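Local coordinates for nicotinamide-nucleotide adenylyltransferase NadR family / Ribosylnicotinamide kinase (Lactococcus lactis subsp. cremoris, PDB 6GYE), which binds nicotinamide riboside and probably phosphorylates it and adenylylates the resulting mononucleotide on the way to NAD+, at residues 97-105 with 127-137; 295-303 with 358-369. All blocks are in the same frame, centred on the assembly; numbering follows the deposited sequence.

In the fold
The two contacts lie in different α/β units, their centres about 55 Å apart on opposite sides of the chain's centre, and share no helix or strand. Interaction 1 joins two helices, 95-110 and 126-133, over the five-stranded parallel sheet of the N-terminal half. Interaction 2 lays helix 358-370 on strand 296-300 of the four-stranded sheet of the P-loop half, probably the kinase. Both are partly buried, but their chemistry differs. Interaction 1 runs from aliphatic and aromatic packing near its sheet to a salt-bridge network at its outer side. Interaction 2 is a helix-on-sheet layer of leucine, alanine and tyrosine, with polar atoms of its side chains bonded to other parts of the chain.

Interaction 1. Residues 97-105 with 127-137; sequences WDEWANRLF and EYAAELKKRFP
Trp97 meets three residues of helix 126-133 with different parts of its ring. Its outer edge points at the face of Tyr128, a T-shaped pair with planes at 82° and CH2 of Trp97 3.8 Å from CE2 of Tyr128; the edge of Tyr128 in turn faces Trp100, completing an aromatic cluster. Glu131 CG lies over the five-membered ring of Trp97, 3.6 Å from its centroid, and Glu127 CG comes against CZ2. The packing is close on the sheet side, where Leu132 CD1 reaches Leu104 CD2 at 3.9 Å and the rim of Trp100, while Leu104 and Leu132 both rest on Phe121 of strand 118-123. Further along, Pro137 CD sits over the face of Phe105, 3.5 Å from the ring centroid.

The solvent side is polar. Arg135, extended from CG to NE, passes Ala101 and sets its guanidinium face over Trp97 CB. Its NE gives a hydrogen bond of 2.8 Å to Asp98 OD1, met from above the carboxylate plane. The bend of Glu131 at chi2 (-59°) brings OE2 to Arg135 NH1 (2.8 Å), which also bonds Glu131 O; exposed Lys134 is a second donor to OE2. An alanine in place of Trp97 would probably open a gap between the helices, depriving Tyr128 of the edge against its face and Glu131 of the ring beneath its methylene. The pair, its segments crossed at 79°, covers one side of a parallel sheet of strand order 3-2-1-4-5, the topology of the Rossmann-like nucleotidyltransferase fold.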
loop_
_atom_site.group_PDB
_atom_site.type_symbol
_atom_site.label_atom_id
_atom_site.label_comp_id
_atom_site.label_asym_id
_atom_site.label_seq_id
_atom_site.Cartn_x
_atom_site.Cartn_y
_atom_site.Cartn_z
ATOM N N TRP A 97 2.139 -33.014 -8.008
ATOM C CA TRP A 97 3.350 -32.650 -8.740
ATOM C C TRP A 97 3.134 -32.765 -10.240
ATOM O O TRP A 97 3.639 -31.940 -11.008
ATOM C CB TRP A 97 4.541 -33.504 -8.301
ATOM C CG TRP A 97 5.178 -33.085 -7.002
ATOM C CD1 TRP A 97 5.248 -33.806 -5.839
ATOM C CD2 TRP A 97 5.846 -31.844 -6.745
ATOM N NE1 TRP A 97 5.917 -33.083 -4.877
ATOM C CE2 TRP A 97 6.294 -31.878 -5.407
ATOM C CE3 TRP A 97 6.106 -30.704 -7.517
ATOM C CZ2 TRP A 97 6.985 -30.820 -4.828
ATOM C CZ3 TRP A 97 6.792 -29.655 -6.942
ATOM C CH2 TRP A 97 7.224 -29.719 -5.610
ATOM N N ASP A 98 2.412 -33.798 -10.677
ATOM C CA ASP A 98 2.116 -33.961 -12.095
ATOM C C ASP A 98 1.271 -32.797 -12.589
ATOM O O ASP A 98 1.644 -32.090 -13.531
ATOM C CB ASP A 98 1.389 -35.279 -12.327
ATOM C CG ASP A 98 2.272 -36.474 -12.090
ATOM O OD1 ASP A 98 3.457 -36.411 -12.471
ATOM O OD2 ASP A 98 1.777 -37.479 -11.534
ATOM N N GLU A 99 0.131 -32.575 -11.930
ATOM C CA GLU A 99 -0.751 -31.472 -12.289
ATOM C C GLU A 99 -0.038 -30.127 -12.170
ATOM O O GLU A 99 -0.217 -29.243 -13.018
ATOM C CB GLU A 99 -1.996 -31.514 -11.404
ATOM C CG GLU A 99 -2.926 -30.319 -11.557
ATOM C CD GLU A 99 -3.794 -30.389 -12.791
ATOM O OE1 GLU A 99 -3.815 -31.461 -13.439
ATOM O OE2 GLU A 99 -4.455 -29.370 -13.104
ATOM N N TRP A 100 0.773 -29.950 -11.126
ATOM C CA TRP A 100 1.522 -28.706 -10.983
ATOM C C TRP A 100 2.402 -28.461 -12.203
ATOM O O TRP A 100 2.363 -27.382 -12.808
ATOM C CB TRP A 100 2.352 -28.742 -9.694
ATOM C CG TRP A 100 3.179 -27.524 -9.446
ATOM C CD1 TRP A 100 2.793 -26.379 -8.808
ATOM C CD2 TRP A 100 4.549 -27.340 -9.809
ATOM N NE1 TRP A 100 3.837 -25.483 -8.775
ATOM C CE2 TRP A 100 4.924 -26.048 -9.386
ATOM C CE3 TRP A 100 5.494 -28.138 -10.467
ATOM C CZ2 TRP A 100 6.202 -25.541 -9.591
ATOM C CZ3 TRP A 100 6.762 -27.631 -10.672
ATOM C CH2 TRP A 100 7.105 -26.346 -10.235
ATOM N N ALA A 101 3.174 -29.473 -12.604
ATOM C CA ALA A 101 4.043 -29.330 -13.768
ATOM C C ALA A 101 3.241 -29.099 -15.043
ATOM O O ALA A 101 3.668 -28.330 -15.914
ATOM C CB ALA A 101 4.938 -30.555 -13.916
ATOM N N ASN A 102 2.091 -29.772 -15.180
ATOM C CA ASN A 102 1.238 -29.546 -16.346
ATOM C C ASN A 102 0.921 -28.072 -16.501
ATOM O O ASN A 102 1.146 -27.482 -17.562
ATOM C CB ASN A 102 -0.061 -30.342 -16.234
ATOM C CG ASN A 102 0.137 -31.805 -16.487
ATOM O OD1 ASN A 102 1.102 -32.204 -17.140
ATOM N ND2 ASN A 102 -0.779 -32.624 -15.983
ATOM N N ARG A 103 0.444 -27.450 -15.422
ATOM C CA ARG A 103 0.149 -26.025 -15.462
ATOM C C ARG A 103 1.397 -25.228 -15.800
ATOM O O ARG A 103 1.347 -24.275 -16.583
ATOM C CB ARG A 103 -0.418 -25.576 -14.118
ATOM C CG ARG A 103 -1.628 -26.365 -13.663
ATOM C CD ARG A 103 -2.209 -25.760 -12.398
ATOM N NE ARG A 103 -3.298 -26.571 -11.863
ATOM C CZ ARG A 103 -3.893 -26.329 -10.701
ATOM N NH1 ARG A 103 -3.492 -25.301 -9.960
ATOM N NH2 ARG A 103 -4.877 -27.115 -10.279
ATOM N N LEU A 104 2.536 -25.626 -15.240
ATOM C CA LEU A 104 3.765 -24.882 -15.475
ATOM C C LEU A 104 4.157 -24.914 -16.946
ATOM O O LEU A 104 4.442 -23.873 -17.549
ATOM C CB LEU A 104 4.882 -25.447 -14.604
ATOM C CG LEU A 104 6.221 -24.818 -14.927
ATOM C CD1 LEU A 104 6.122 -23.295 -14.688
ATOM C CD2 LEU A 104 7.301 -25.443 -14.077
ATOM N N PHE A 105 4.165 -26.099 -17.550
ATOM C CA PHE A 105 4.574 -26.182 -18.944
ATOM C C PHE A 105 3.526 -25.584 -19.868
ATOM O O PHE A 105 3.863 -25.061 -20.937
ATOM C CB PHE A 105 4.892 -27.624 -19.307
ATOM C CG PHE A 105 6.175 -28.103 -18.712
ATOM C CD1 PHE A 105 7.386 -27.658 -19.218
ATOM C CD2 PHE A 105 6.175 -28.956 -17.624
ATOM C CE1 PHE A 105 8.586 -28.073 -18.660
ATOM C CE2 PHE A 105 7.363 -29.379 -17.066
ATOM C CZ PHE A 105 8.577 -28.933 -17.584
ATOM N N GLU A 127 13.705 -29.886 -3.475
ATOM C CA GLU A 127 12.566 -30.726 -3.826
ATOM C C GLU A 127 11.973 -30.331 -5.169
ATOM O O GLU A 127 11.663 -31.195 -5.997
ATOM C CB GLU A 127 11.499 -30.649 -2.738
ATOM C CG GLU A 127 10.263 -31.480 -3.042
ATOM C CD GLU A 127 9.439 -31.790 -1.806
ATOM O OE1 GLU A 127 9.460 -30.982 -0.852
ATOM O OE2 GLU A 127 8.779 -32.850 -1.787
ATOM N N TYR A 128 11.839 -29.031 -5.416
ATOM C CA TYR A 128 11.282 -28.587 -6.687
ATOM C C TYR A 128 12.162 -29.021 -7.845
ATOM O O TYR A 128 11.663 -29.520 -8.863
ATOM C CB TYR A 128 11.091 -27.072 -6.668
ATOM C CG TYR A 128 9.832 -26.686 -5.934
ATOM C CD1 TYR A 128 9.785 -26.736 -4.546
ATOM C CD2 TYR A 128 8.681 -26.301 -6.619
ATOM C CE1 TYR A 128 8.637 -26.404 -3.853
ATOM C CE2 TYR A 128 7.521 -25.966 -5.933
ATOM C CZ TYR A 128 7.508 -26.017 -4.546
ATOM O OH TYR A 128 6.372 -25.694 -3.839
ATOM N N ALA A 129 13.477 -28.874 -7.694
ATOM C CA ALA A 129 14.389 -29.274 -8.754
ATOM C C ALA A 129 14.197 -30.736 -9.121
ATOM O O ALA A 129 14.000 -31.071 -10.296
ATOM C CB ALA A 129 15.826 -29.005 -8.327
ATOM N N ALA A 130 14.191 -31.621 -8.122
ATOM C CA ALA A 130 14.105 -33.051 -8.412
ATOM C C ALA A 130 12.771 -33.410 -9.055
ATOM O O ALA A 130 12.729 -34.229 -9.982
ATOM C CB ALA A 130 14.340 -33.874 -7.143
ATOM N N GLU A 131 11.672 -32.831 -8.558
ATOM C CA GLU A 131 10.358 -33.143 -9.116
ATOM C C GLU A 131 10.219 -32.595 -10.530
ATOM O O GLU A 131 9.601 -33.227 -11.396
ATOM C CB GLU A 131 9.251 -32.593 -8.210
ATOM C CG GLU A 131 9.211 -33.213 -6.811
ATOM C CD GLU A 131 9.002 -34.740 -6.809
ATOM O OE1 GLU A 131 9.285 -35.378 -5.770
ATOM O OE2 GLU A 131 8.568 -35.305 -7.837
ATOM N N LEU A 132 10.802 -31.430 -10.788
ATOM C CA LEU A 132 10.754 -30.862 -12.127
ATOM C C LEU A 132 11.566 -31.696 -13.117
ATOM O O LEU A 132 11.105 -31.970 -14.234
ATOM C CB LEU A 132 11.247 -29.423 -12.079
ATOM C CG LEU A 132 10.839 -28.506 -13.218
ATOM C CD1 LEU A 132 9.374 -28.697 -13.529
ATOM C CD2 LEU A 132 11.082 -27.086 -12.757
ATOM N N LYS A 133 12.782 -32.109 -12.730
ATOM C CA LYS A 133 13.647 -32.844 -13.652
ATOM C C LYS A 133 13.010 -34.143 -14.139
ATOM O O LYS A 133 13.335 -34.614 -15.235
ATOM C CB LYS A 133 15.009 -33.133 -13.007
ATOM C CG LYS A 133 16.053 -32.050 -13.256
ATOM C CD LYS A 133 17.089 -31.978 -12.139
ATOM C CE LYS A 133 17.817 -33.280 -11.956
ATOM N NZ LYS A 133 18.749 -33.218 -10.796
ATOM N N LYS A 134 12.151 -34.770 -13.329
ATOM C CA LYS A 134 11.467 -35.989 -13.759
ATOM C C LYS A 134 10.330 -35.742 -14.752
ATOM O O LYS A 134 9.840 -36.703 -15.349
ATOM C CB LYS A 134 10.920 -36.748 -12.548
ATOM C CG LYS A 134 11.968 -37.176 -11.538
ATOM C CD LYS A 134 11.344 -37.986 -10.401
ATOM C CE LYS A 134 10.214 -37.208 -9.740
ATOM N NZ LYS A 134 9.532 -37.981 -8.667
ATOM N N ARG A 135 9.893 -34.500 -14.947
ATOM C CA ARG A 135 8.651 -34.230 -15.665
ATOM C C ARG A 135 8.846 -33.315 -16.870
ATOM O O ARG A 135 7.894 -32.657 -17.296
ATOM C CB ARG A 135 7.602 -33.643 -14.718
ATOM C CG ARG A 135 7.091 -34.635 -13.673
ATOM C CD ARG A 135 6.284 -33.914 -12.604
ATOM N NE ARG A 135 5.661 -34.828 -11.651
ATOM C CZ ARG A 135 6.292 -35.367 -10.611
ATOM N NH1 ARG A 135 7.574 -35.106 -10.394
ATOM N NH2 ARG A 135 5.643 -36.168 -9.784
ATOM N N PHE A 136 10.048 -33.264 -17.435
ATOM C CA PHE A 136 10.244 -32.534 -18.679
ATOM C C PHE A 136 9.422 -33.185 -19.791
ATOM O O PHE A 136 9.577 -34.387 -20.044
ATOM C CB PHE A 136 11.721 -32.522 -19.067
ATOM C CG PHE A 136 12.594 -31.741 -18.131
ATOM C CD1 PHE A 136 12.067 -30.722 -17.358
ATOM C CD2 PHE A 136 13.946 -32.008 -18.049
ATOM C CE1 PHE A 136 12.869 -29.999 -16.510
ATOM C CE2 PHE A 136 14.755 -31.288 -17.207
ATOM C CZ PHE A 136 14.218 -30.279 -16.435
ATOM N N PRO A 137 8.566 -32.438 -20.479
ATOM C CA PRO A 137 7.766 -33.024 -21.557
ATOM C C PRO A 137 8.539 -33.114 -22.863
ATOM O O PRO A 137 9.540 -32.429 -23.084
ATOM C CB PRO A 137 6.581 -32.062 -21.689
ATOM C CG PRO A 137 7.016 -30.772 -21.042
ATOM C CD PRO A 137 8.359 -30.984 -20.375
#

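Interaction 2. Residues 295-303 with 358-369; sequences DLILVIPPI and RYHHAIDAVHEY
Leu296 and Tyr369 begin a contact characteristic of the P-loop NTPase fold, in which helix 358-370 covers a parallel sheet whose inner strand 296-300 runs almost antiparallel to it, at 168°. Leu296 carries much of the packing. Its CB lies 4.1 Å from Tyr369 CB, at the root of the ring. CG, anti to the backbone N (chi1 169°), is the branch point, and chi2 of 65° turns the two methyls to separate partners: CD1 stands over the middle of the Tyr369 ring, 3.6 Å from the centroid and close to the normal, a CH-pi contact, while CD2 reaches the helix backbone at Ala365 O and the Val366 side chain. The hydroxyl of Tyr369 makes a weak hydrogen bond to Asp338 O, outside the contact.

Leu298 points the same way two residues on, toward the alanine methyls of the helix, with the segment axes 9.7 Å apart. Val299 instead meets helix 320-333, so the strand is covered by helices on both faces. Ile300 touches Thr191, in the loop whose sequence and bound sulfate fit a Walker A motif, which puts this end of the strand beside a probable phosphate site. In the middle of the helix the two methyls of Leu298 divide between neighbouring turns, CD1 3.9 Å from Ala362 CB and CD2 4.1 Å from Ala365 CB.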
loop_
_atom_site.group_PDB
_atom_site.type_symbol
_atom_site.label_atom_id
_atom_site.label_comp_id
_atom_site.label_asym_id
_atom_site.label_seq_id
_atom_site.Cartn_x
_atom_site.Cartn_y
_atom_site.Cartn_z
ATOM N N ASP A 295 -3.061 4.187 10.705
ATOM C CA ASP A 295 -2.385 3.510 11.801
ATOM C C ASP A 295 -2.487 4.289 13.094
ATOM O O ASP A 295 -2.533 3.689 14.169
ATOM C CB ASP A 295 -0.901 3.278 11.466
ATOM C CG ASP A 295 -0.713 2.406 10.242
ATOM O OD1 ASP A 295 -0.883 1.171 10.344
ATOM O OD2 ASP A 295 -0.420 2.954 9.157
ATOM N N LEU A 296 -2.570 5.609 13.001
ATOM C CA LEU A 296 -2.614 6.472 14.169
ATOM C C LEU A 296 -3.474 7.670 13.814
ATOM O O LEU A 296 -3.275 8.264 12.753
ATOM C CB LEU A 296 -1.210 6.934 14.572
ATOM C CG LEU A 296 -1.213 8.047 15.619
ATOM C CD1 LEU A 296 -1.817 7.515 16.928
ATOM C CD2 LEU A 296 0.185 8.626 15.840
ATOM N N ILE A 297 -4.417 8.009 14.691
ATOM C CA ILE A 297 -5.316 9.139 14.515
ATOM C C ILE A 297 -5.089 10.109 15.672
ATOM O O ILE A 297 -5.392 9.792 16.831
ATOM C CB ILE A 297 -6.781 8.684 14.450
ATOM C CG1 ILE A 297 -6.997 7.791 13.221
ATOM C CG2 ILE A 297 -7.730 9.888 14.411
ATOM C CD1 ILE A 297 -8.292 6.961 13.281
ATOM N N LEU A 298 -4.569 11.288 15.364
ATOM C CA LEU A 298 -4.316 12.329 16.353
ATOM C C LEU A 298 -5.481 13.315 16.361
ATOM O O LEU A 298 -5.750 13.964 15.347
ATOM C CB LEU A 298 -3.013 13.067 16.036
ATOM C CG LEU A 298 -1.760 12.202 16.169
ATOM C CD1 LEU A 298 -0.549 12.908 15.636
ATOM C CD2 LEU A 298 -1.533 11.811 17.613
ATOM N N VAL A 299 -6.154 13.445 17.501
ATOM C CA VAL A 299 -7.310 14.324 17.627
ATOM C C VAL A 299 -6.898 15.526 18.460
ATOM O O VAL A 299 -6.423 15.365 19.589
ATOM C CB VAL A 299 -8.506 13.600 18.267
ATOM C CG1 VAL A 299 -9.633 14.579 18.546
ATOM C CG2 VAL A 299 -8.984 12.467 17.360
ATOM N N ILE A 300 -7.081 16.728 17.917
ATOM C CA ILE A 300 -6.840 17.963 18.662
ATOM C C ILE A 300 -8.159 18.372 19.317
ATOM O O ILE A 300 -9.088 18.786 18.607
ATOM C CB ILE A 300 -6.303 19.072 17.755
ATOM C CG1 ILE A 300 -5.019 18.618 17.054
ATOM C CG2 ILE A 300 -6.094 20.346 18.563
ATOM C CD1 ILE A 300 -4.440 19.673 16.096
ATOM N N PRO A 301 -8.267 18.316 20.640
ATOM C CA PRO A 301 -9.532 18.618 21.298
ATOM C C PRO A 301 -9.696 20.113 21.477
ATOM O O PRO A 301 -8.712 20.864 21.443
ATOM C CB PRO A 301 -9.393 17.909 22.650
ATOM C CG PRO A 301 -7.939 18.017 22.927
ATOM C CD PRO A 301 -7.235 17.908 21.604
ATOM N N PRO A 302 -10.924 20.585 21.656
ATOM C CA PRO A 302 -11.129 22.026 21.841
ATOM C C PRO A 302 -10.678 22.455 23.230
ATOM O O PRO A 302 -11.130 21.911 24.238
ATOM C CB PRO A 302 -12.640 22.188 21.654
ATOM C CG PRO A 302 -13.191 20.866 22.113
ATOM C CD PRO A 302 -12.200 19.851 21.592
ATOM N N ILE A 303 -9.740 23.399 23.278
ATOM C CA ILE A 303 -9.483 24.180 24.479
ATOM C C ILE A 303 -9.331 25.636 24.064
ATOM O O ILE A 303 -9.017 25.950 22.913
ATOM C CB ILE A 303 -8.244 23.692 25.263
ATOM C CG1 ILE A 303 -8.392 24.026 26.754
ATOM C CG2 ILE A 303 -6.965 24.290 24.683
ATOM C CD1 ILE A 303 -9.733 23.608 27.364
ATOM N N ARG A 358 1.587 20.054 23.168
ATOM C CA ARG A 358 0.858 19.243 22.203
ATOM C C ARG A 358 1.814 18.522 21.262
ATOM O O ARG A 358 1.652 17.324 20.989
ATOM C CB ARG A 358 -0.100 20.147 21.420
ATOM C CG ARG A 358 -1.378 19.484 20.940
ATOM C CD ARG A 358 -2.612 20.395 21.123
ATOM N NE ARG A 358 -2.874 20.736 22.524
ATOM C CZ ARG A 358 -4.063 21.103 22.999
ATOM N NH1 ARG A 358 -5.116 21.165 22.192
ATOM N NH2 ARG A 358 -4.199 21.401 24.285
ATOM N N TYR A 359 2.829 19.239 20.768
ATOM C CA TYR A 359 3.779 18.648 19.830
ATOM C C TYR A 359 4.576 17.510 20.475
ATOM O O TYR A 359 4.781 16.454 19.854
ATOM C CB TYR A 359 4.714 19.729 19.269
ATOM C CG TYR A 359 5.814 19.125 18.439
ATOM C CD1 TYR A 359 5.619 18.818 17.100
ATOM C CD2 TYR A 359 7.035 18.810 19.019
ATOM C CE1 TYR A 359 6.627 18.224 16.353
ATOM C CE2 TYR A 359 8.024 18.212 18.307
ATOM C CZ TYR A 359 7.830 17.920 16.979
ATOM O OH TYR A 359 8.864 17.331 16.299
ATOM N N HIS A 360 5.047 17.705 21.717
ATOM C CA HIS A 360 5.731 16.618 22.416
ATOM C C HIS A 360 4.853 15.382 22.499
ATOM O O HIS A 360 5.308 14.263 22.220
ATOM C CB HIS A 360 6.151 17.044 23.825
ATOM C CG HIS A 360 7.318 17.968 23.849
ATOM N ND1 HIS A 360 7.258 19.256 23.353
ATOM C CD2 HIS A 360 8.579 17.801 24.314
ATOM C CE1 HIS A 360 8.435 19.839 23.504
ATOM N NE2 HIS A 360 9.253 18.980 24.088
ATOM N N HIS A 361 3.580 15.570 22.865
ATOM C CA HIS A 361 2.665 14.435 22.975
ATOM C C HIS A 361 2.532 13.705 21.645
ATOM O O HIS A 361 2.632 12.476 21.587
ATOM C CB HIS A 361 1.297 14.915 23.460
ATOM C CG HIS A 361 0.377 13.805 23.870
ATOM N ND1 HIS A 361 -0.834 14.029 24.498
ATOM C CD2 HIS A 361 0.502 12.459 23.765
ATOM C CE1 HIS A 361 -1.416 12.871 24.749
ATOM N NE2 HIS A 361 -0.626 11.902 24.320
ATOM N N ALA A 362 2.313 14.455 20.561
ATOM C CA ALA A 362 2.059 13.847 19.259
ATOM C C ALA A 362 3.292 13.130 18.713
ATOM O O ALA A 362 3.176 12.034 18.157
ATOM C CB ALA A 362 1.579 14.914 18.268
ATOM N N ILE A 363 4.471 13.754 18.805
ATOM C CA ILE A 363 5.656 13.121 18.230
ATOM C C ILE A 363 6.007 11.859 19.017
ATOM O O ILE A 363 6.489 10.878 18.446
ATOM C CB ILE A 363 6.830 14.127 18.145
ATOM C CG1 ILE A 363 7.880 13.636 17.158
ATOM C CG2 ILE A 363 7.481 14.403 19.539
ATOM C CD1 ILE A 363 7.420 13.635 15.698
ATOM N N ASP A 364 5.720 11.840 20.320
ATOM C CA ASP A 364 5.862 10.605 21.086
ATOM C C ASP A 364 4.846 9.557 20.638
ATOM O O ASP A 364 5.174 8.365 20.542
ATOM C CB ASP A 364 5.724 10.891 22.581
ATOM C CG ASP A 364 6.185 9.722 23.448
ATOM O OD1 ASP A 364 7.294 9.194 23.194
ATOM O OD2 ASP A 364 5.454 9.353 24.401
ATOM N N ALA A 365 3.608 9.975 20.365
ATOM C CA ALA A 365 2.630 9.021 19.861
ATOM C C ALA A 365 3.072 8.484 18.510
ATOM O O ALA A 365 2.935 7.286 18.240
ATOM C CB ALA A 365 1.240 9.654 19.781
ATOM N N VAL A 366 3.660 9.343 17.670
ATOM C CA VAL A 366 4.232 8.875 16.405
ATOM C C VAL A 366 5.286 7.807 16.664
ATOM O O VAL A 366 5.296 6.744 16.026
ATOM C CB VAL A 366 4.803 10.055 15.599
ATOM C CG1 VAL A 366 5.601 9.558 14.387
ATOM C CG2 VAL A 366 3.657 10.962 15.118
ATOM N N HIS A 367 6.165 8.059 17.633
ATOM C CA HIS A 367 7.188 7.082 17.991
ATOM C C HIS A 367 6.575 5.742 18.398
ATOM O O HIS A 367 6.963 4.693 17.875
ATOM C CB HIS A 367 8.070 7.612 19.123
ATOM C CG HIS A 367 9.004 6.577 19.655
ATOM N ND1 HIS A 367 10.026 6.044 18.897
ATOM C CD2 HIS A 367 9.027 5.918 20.836
ATOM C CE1 HIS A 367 10.651 5.116 19.598
ATOM N NE2 HIS A 367 10.069 5.025 20.779
ATOM N N GLU A 368 5.598 5.759 19.311
ATOM C CA GLU A 368 5.015 4.503 19.778
ATOM C C GLU A 368 4.286 3.747 18.666
ATOM O O GLU A 368 4.275 2.517 18.673
ATOM C CB GLU A 368 4.062 4.747 20.949
ATOM C CG GLU A 368 4.684 5.401 22.174
ATOM C CD GLU A 368 5.721 4.507 22.874
ATOM O OE1 GLU A 368 5.626 3.259 22.767
ATOM O OE2 GLU A 368 6.625 5.054 23.547
ATOM N N TYR A 369 3.679 4.439 17.705
ATOM C CA TYR A 369 2.845 3.738 16.730
ATOM C C TYR A 369 3.572 3.396 15.436
ATOM O O TYR A 369 3.061 2.582 14.664
ATOM C CB TYR A 369 1.598 4.564 16.385
ATOM C CG TYR A 369 0.465 4.458 17.380
ATOM C CD1 TYR A 369 0.511 5.122 18.608
ATOM C CD2 TYR A 369 -0.671 3.712 17.080
ATOM C CE1 TYR A 369 -0.539 5.022 19.518
ATOM C CE2 TYR A 369 -1.724 3.604 17.982
ATOM C CZ TYR A 369 -1.659 4.256 19.197
ATOM O OH TYR A 369 -2.722 4.136 20.078
#